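Local coordinates for protein CyaB (Pseudomonas aeruginosa, PDB 3R5G) that probably makes cyclic AMP from ATP as a membrane-bound adenylyl cyclase, of which this chain is the catalytic domain, at residues E109-I114 against R144-S149; G113-Y118 against G136-L141. All coordinates share one frame; numbering follows the deposited sequence.

Contact 1 (E109-I114 against R144-S149); sequences EIRMGI and RLESAS
Arg111 reaches from its strand across the C-terminal end of the helix, and its guanidinium is where the contact is held. With chi1 at 70°, CG sits between the backbone N and the carbonyl carbon; from there the chain runs straight to NE and passes Ser149, whose OG lies 3.2 Å from Arg111 CB. Ser149 O lies at the guanidinium edge, where Arg111 NH2 meets it in the carbonyl plane (3.0 Å, 159°); NH2 also makes a weak, bent bond to Ser147 O (2.9 Å). Glu146 O lies over one face; it is taken instead by Ser149 N and by Ser149 OG, the latter at 2.6 Å. The Glu146 side chain crosses Arg111 at about a right angle. Its OE1, 3.7 Å from Arg111 NH1, makes a long, purely ionic pair, and NH1 also forms a salt bridge with Asp16 of strand 6-18. At Gly113, which has no side chain, the backbones come close, its CA 3.6 Å from Glu146 N. An arginine gathering main-chain carbonyls where a helix ends is the local arrangement, set here in the helix-on-sheet packing of the class III nucleotide cyclase fold.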
loop_
_atom_site.group_PDB
_atom_site.type_symbol
_atom_site.label_atom_id
_atom_site.label_comp_id
_atom_site.label_asym_id
_atom_site.label_seq_id
_atom_site.Cartn_x
_atom_site.Cartn_y
_atom_site.Cartn_z
ATOM N N GLU A 109 4.416 -0.464 -18.045
ATOM C CA GLU A 109 5.795 -0.885 -17.742
ATOM C C GLU A 109 5.965 -1.071 -16.265
ATOM O O GLU A 109 5.455 -0.288 -15.505
ATOM C CB GLU A 109 6.819 0.126 -18.175
ATOM C CG GLU A 109 8.259 -0.488 -17.977
ATOM C CD GLU A 109 8.560 -1.685 -18.801
ATOM O OE1 GLU A 109 9.051 -1.411 -19.935
ATOM O OE2 GLU A 109 8.307 -2.867 -18.364
ATOM N N ILE A 110 6.719 -2.095 -15.914
ATOM C CA ILE A 110 6.931 -2.393 -14.507
ATOM C C ILE A 110 8.001 -1.493 -13.963
ATOM O O ILE A 110 8.948 -1.124 -14.664
ATOM C CB ILE A 110 7.291 -3.929 -14.333
ATOM C CG1 ILE A 110 7.282 -4.294 -12.842
ATOM C CG2 ILE A 110 8.628 -4.299 -15.166
ATOM C CD1 ILE A 110 7.515 -5.808 -12.778
ATOM N N ARG A 111 7.822 -1.107 -12.710
ATOM C CA ARG A 111 8.915 -0.516 -11.941
ATOM C C ARG A 111 9.034 -1.189 -10.605
ATOM O O ARG A 111 8.044 -1.709 -10.068
ATOM C CB ARG A 111 8.723 0.977 -11.799
ATOM C CG ARG A 111 7.604 1.306 -10.926
ATOM C CD ARG A 111 7.445 2.812 -10.890
ATOM N NE ARG A 111 6.292 3.070 -10.022
ATOM C CZ ARG A 111 6.105 4.206 -9.368
ATOM N NH1 ARG A 111 5.062 4.316 -8.545
ATOM N NH2 ARG A 111 6.966 5.204 -9.517
ATOM N N MET A 112 10.247 -1.143 -10.064
ATOM C CA MET A 112 10.583 -1.922 -8.873
ATOM C C MET A 112 11.500 -1.214 -7.928
ATOM O O MET A 112 12.405 -0.492 -8.410
ATOM C CB MET A 112 11.301 -3.239 -9.319
ATOM C CG MET A 112 10.401 -3.994 -10.290
ATOM S SD MET A 112 11.285 -5.480 -10.904
ATOM C CE MET A 112 11.114 -5.138 -12.544
ATOM N N GLY A 113 11.344 -1.492 -6.630
ATOM C CA GLY A 113 12.214 -0.973 -5.602
ATOM C C GLY A 113 12.645 -2.128 -4.705
ATOM O O GLY A 113 11.736 -2.935 -4.392
ATOM N N ILE A 114 13.890 -2.196 -4.271
ATOM C CA ILE A 114 14.374 -3.349 -3.476
ATOM C C ILE A 114 15.260 -2.776 -2.421
ATOM O O ILE A 114 16.162 -1.963 -2.747
ATOM C CB ILE A 114 15.084 -4.367 -4.384
ATOM C CG1 ILE A 114 14.131 -4.792 -5.477
ATOM C CG2 ILE A 114 15.570 -5.528 -3.526
ATOM C CD1 ILE A 114 14.829 -5.755 -6.526
ATOM N N ARG A 144 9.435 3.106 -0.813
ATOM C CA ARG A 144 9.813 4.451 -1.300
ATOM C C ARG A 144 10.701 4.376 -2.506
ATOM O O ARG A 144 10.643 5.273 -3.412
ATOM C CB ARG A 144 10.531 5.170 -0.153
ATOM C CG ARG A 144 9.578 5.550 1.031
ATOM C CD ARG A 144 8.221 6.213 0.591
ATOM N NE ARG A 144 7.884 7.250 1.578
ATOM C CZ ARG A 144 6.716 7.891 1.700
ATOM N NH1 ARG A 144 5.693 7.633 0.883
ATOM N NH2 ARG A 144 6.568 8.809 2.658
ATOM N N LEU A 145 11.576 3.387 -2.585
ATOM C CA LEU A 145 12.384 3.256 -3.799
ATOM C C LEU A 145 11.489 2.937 -4.989
ATOM O O LEU A 145 11.707 3.381 -6.140
ATOM C CB LEU A 145 13.530 2.233 -3.649
ATOM C CG LEU A 145 14.571 2.496 -2.572
ATOM C CD1 LEU A 145 15.660 1.412 -2.553
ATOM C CD2 LEU A 145 15.151 3.899 -2.699
ATOM N N GLU A 146 10.477 2.064 -4.787
ATOM C CA GLU A 146 9.612 1.755 -5.852
ATOM C C GLU A 146 8.896 3.057 -6.321
ATOM O O GLU A 146 8.789 3.285 -7.541
ATOM C CB GLU A 146 8.672 0.663 -5.377
ATOM C CG GLU A 146 7.717 0.172 -6.439
ATOM C CD GLU A 146 6.318 0.707 -6.251
ATOM O OE1 GLU A 146 6.173 1.868 -5.931
ATOM O OE2 GLU A 146 5.279 -0.039 -6.311
ATOM N N SER A 147 8.519 3.893 -5.359
ATOM C CA SER A 147 7.719 5.120 -5.718
ATOM C C SER A 147 8.611 6.061 -6.525
ATOM O O SER A 147 8.094 6.785 -7.406
ATOM C CB SER A 147 7.251 5.895 -4.497
ATOM O OG SER A 147 6.163 5.195 -4.008
ATOM N N ALA A 148 9.900 6.011 -6.262
ATOM C CA ALA A 148 10.892 6.911 -6.915
ATOM C C ALA A 148 11.354 6.394 -8.239
ATOM O O ALA A 148 12.006 7.109 -9.042
ATOM C CB ALA A 148 12.080 7.058 -5.998
ATOM N N SER A 149 11.158 5.109 -8.490
ATOM C CA SER A 149 11.699 4.505 -9.691
ATOM C C SER A 149 10.891 4.961 -10.900
ATOM O O SER A 149 9.695 5.310 -10.826
ATOM C CB SER A 149 11.711 2.943 -9.525
ATOM O OG SER A 149 10.382 2.485 -9.473
HETATM O O HOH W 1 4.789 6.933 -7.347
#

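Contact 2 (G113-Y118 against G136-L141); sequences GINTGY and GREVNL
The strand 113-116 and the helix 137-141 run nearly antiparallel, at 155°, with axes 7.6 Å apart at closest approach. Asn115 and Glu138 join them. The Asn115 amide points ND2 at the helix and spends both of its N-H groups there: one goes to Glu138 OE1 at 2.8 Å, almost straight at 169°, the other to the main-chain Glu138 O at 3.0 Å. Both acceptors lie close to the amide plane, so the pair of bonds fixes the rotation of the amide. OE1 receives its bond on the anti lone pair, away from OE2, and carboxylate and amide are nearly coplanar. In Glu138, CG is turned away from the carbonyl carbon, beside the backbone N (chi1 -64°), and lies 3.4 Å from Tyr118 O; a bend at chi2 then swings the carboxylate toward Asn115. Gly117, with no side chain, leaves its CA against the bend, 3.9 Å from Glu138 CG. Leu141 crosses Asn115 at about a right angle, with CD2 3.6 Å from Asn115 OD1. That oxygen has its own partner in Ser157 OG, so the amide is bound at both ends. Water bridges the rest of the interface near Tyr118: one molecule accepts from Glu138 N and donates to Tyr118 O, and another links Tyr118 N to Glu138 OE2. Beyond the helix start lies the second subunit, whose Glu25 accepts a hydrogen bond from Arg137 N and whose Thr21 bonds Asn140 ND2. Within the chain, strand 6-18 pairs with the 113-118 backbone through Val12 and Leu10, Cys119 of strand 118-124 touches Glu138, and Thr116 packs on Glu159 and Leu163 of helix 158-164.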
loop_
_atom_site.group_PDB
_atom_site.type_symbol
_atom_site.label_atom_id
_atom_site.label_comp_id
_atom_site.label_asym_id
_atom_site.label_seq_id
_atom_site.Cartn_x
_atom_site.Cartn_y
_atom_site.Cartn_z
ATOM N N GLY A 113 11.344 -1.492 -6.630
ATOM C CA GLY A 113 12.214 -0.973 -5.602
ATOM C C GLY A 113 12.645 -2.128 -4.705
ATOM O O GLY A 113 11.736 -2.935 -4.392
ATOM N N ILE A 114 13.890 -2.196 -4.271
ATOM C CA ILE A 114 14.374 -3.349 -3.476
ATOM C C ILE A 114 15.260 -2.776 -2.421
ATOM O O ILE A 114 16.162 -1.963 -2.747
ATOM C CB ILE A 114 15.084 -4.367 -4.384
ATOM C CG1 ILE A 114 14.131 -4.792 -5.477
ATOM C CG2 ILE A 114 15.570 -5.528 -3.526
ATOM C CD1 ILE A 114 14.829 -5.755 -6.526
ATOM N N ASN A 115 15.124 -3.242 -1.176
ATOM C CA ASN A 115 16.017 -2.832 -0.129
ATOM C C ASN A 115 16.284 -4.017 0.738
ATOM O O ASN A 115 15.433 -4.922 0.845
ATOM C CB ASN A 115 15.325 -1.712 0.694
ATOM C CG ASN A 115 16.136 -1.277 1.918
ATOM O OD1 ASN A 115 17.344 -0.992 1.800
ATOM N ND2 ASN A 115 15.512 -1.302 3.086
ATOM N N THR A 116 17.363 -4.054 1.458
ATOM C CA THR A 116 17.738 -5.128 2.378
ATOM C C THR A 116 18.030 -4.512 3.738
ATOM O O THR A 116 18.644 -3.482 3.842
ATOM C CB THR A 116 19.015 -5.750 1.895
ATOM O OG1 THR A 116 18.858 -6.244 0.558
ATOM C CG2 THR A 116 19.560 -6.911 2.851
ATOM N N GLY A 117 17.492 -5.111 4.779
ATOM C CA GLY A 117 17.774 -4.653 6.171
ATOM C C GLY A 117 16.880 -5.413 7.131
ATOM O O GLY A 117 16.108 -6.313 6.742
ATOM N N TYR A 118 17.087 -5.113 8.438
ATOM C CA TYR A 118 16.302 -5.820 9.453
ATOM C C TYR A 118 14.913 -5.379 9.507
ATOM O O TYR A 118 14.597 -4.189 9.553
ATOM C CB TYR A 118 17.017 -5.595 10.841
ATOM C CG TYR A 118 18.270 -6.453 10.916
ATOM C CD1 TYR A 118 18.227 -7.822 11.348
ATOM C CD2 TYR A 118 19.512 -5.957 10.587
ATOM C CE1 TYR A 118 19.385 -8.642 11.369
ATOM C CE2 TYR A 118 20.636 -6.760 10.669
ATOM C CZ TYR A 118 20.562 -8.089 11.038
ATOM O OH TYR A 118 21.734 -8.871 11.089
ATOM N N GLY A 136 8.389 -2.286 9.223
ATOM C CA GLY A 136 9.594 -1.668 9.686
ATOM C C GLY A 136 10.063 -0.621 8.694
ATOM O O GLY A 136 9.555 -0.548 7.514
ATOM N N ARG A 137 10.935 0.256 9.159
ATOM C CA ARG A 137 11.560 1.267 8.284
ATOM C C ARG A 137 12.149 0.718 6.989
ATOM O O ARG A 137 12.089 1.382 5.956
ATOM C CB ARG A 137 12.598 2.045 9.100
ATOM C CG ARG A 137 13.290 3.177 8.459
ATOM C CD ARG A 137 14.185 3.872 9.574
ATOM N NE ARG A 137 15.419 3.157 9.930
ATOM C CZ ARG A 137 16.614 3.757 10.109
ATOM N NH1 ARG A 137 16.752 5.080 9.936
ATOM N NH2 ARG A 137 17.695 3.039 10.440
ATOM N N GLU A 138 12.724 -0.479 7.050
ATOM C CA GLU A 138 13.410 -1.077 5.911
ATOM C C GLU A 138 12.393 -1.588 4.915
ATOM O O GLU A 138 12.612 -1.567 3.688
ATOM C CB GLU A 138 14.310 -2.209 6.396
ATOM C CG GLU A 138 15.480 -1.772 7.340
ATOM C CD GLU A 138 16.550 -0.898 6.772
ATOM O OE1 GLU A 138 16.611 -0.592 5.614
ATOM O OE2 GLU A 138 17.371 -0.415 7.600
ATOM N N VAL A 139 11.202 -1.968 5.392
ATOM C CA VAL A 139 10.139 -2.265 4.489
ATOM C C VAL A 139 9.639 -0.970 3.776
ATOM O O VAL A 139 9.429 -0.939 2.553
ATOM C CB VAL A 139 8.922 -2.920 5.214
ATOM C CG1 VAL A 139 7.825 -3.244 4.249
ATOM C CG2 VAL A 139 9.333 -4.099 6.044
ATOM N N ASN A 140 9.473 0.101 4.541
ATOM C CA ASN A 140 9.003 1.325 3.956
ATOM C C ASN A 140 10.050 1.860 2.972
ATOM O O ASN A 140 9.612 2.408 1.954
ATOM C CB ASN A 140 8.871 2.381 5.054
ATOM C CG ASN A 140 7.738 2.073 5.990
ATOM O OD1 ASN A 140 6.986 1.083 5.787
ATOM N ND2 ASN A 140 7.596 2.890 7.000
ATOM N N LEU A 141 11.326 1.611 3.218
ATOM C CA LEU A 141 12.399 2.154 2.271
ATOM C C LEU A 141 12.268 1.450 0.911
ATOM O O LEU A 141 12.335 2.042 -0.121
ATOM C CB LEU A 141 13.778 2.093 2.869
ATOM C CG LEU A 141 14.900 2.553 1.900
ATOM C CD1 LEU A 141 14.682 4.020 1.483
ATOM C CD2 LEU A 141 16.224 2.348 2.586
HETATM O O HOH W 2 19.169 0.289 3.430
HETATM O O HOH W 3 19.499 -1.525 5.285
HETATM O O HOH W 4 12.745 -2.233 9.380
HETATM O O HOH W 5 18.742 -2.817 8.875
#

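Contacts 1 and 2 are two ends of one packing of helix 137-148 against strand 109-116, with centres about 12 Å apart. Because the elements run nearly antiparallel, the end of the helix meets the early part of the strand in contact 1 and its start meets the late part in contact 2; Gly113 and Ile114 belong to both strand segments. The spacing is tighter in contact 1, 5.9 Å between the axes of its short segments against 7.6 Å in contact 2. Arg111 of contact 1 is salt-bridged to Asp16 on strand 6-18, whereas contact 2 adjoins the second subunit, in keeping with class III cyclases, whose active sites form between two catalytic domains.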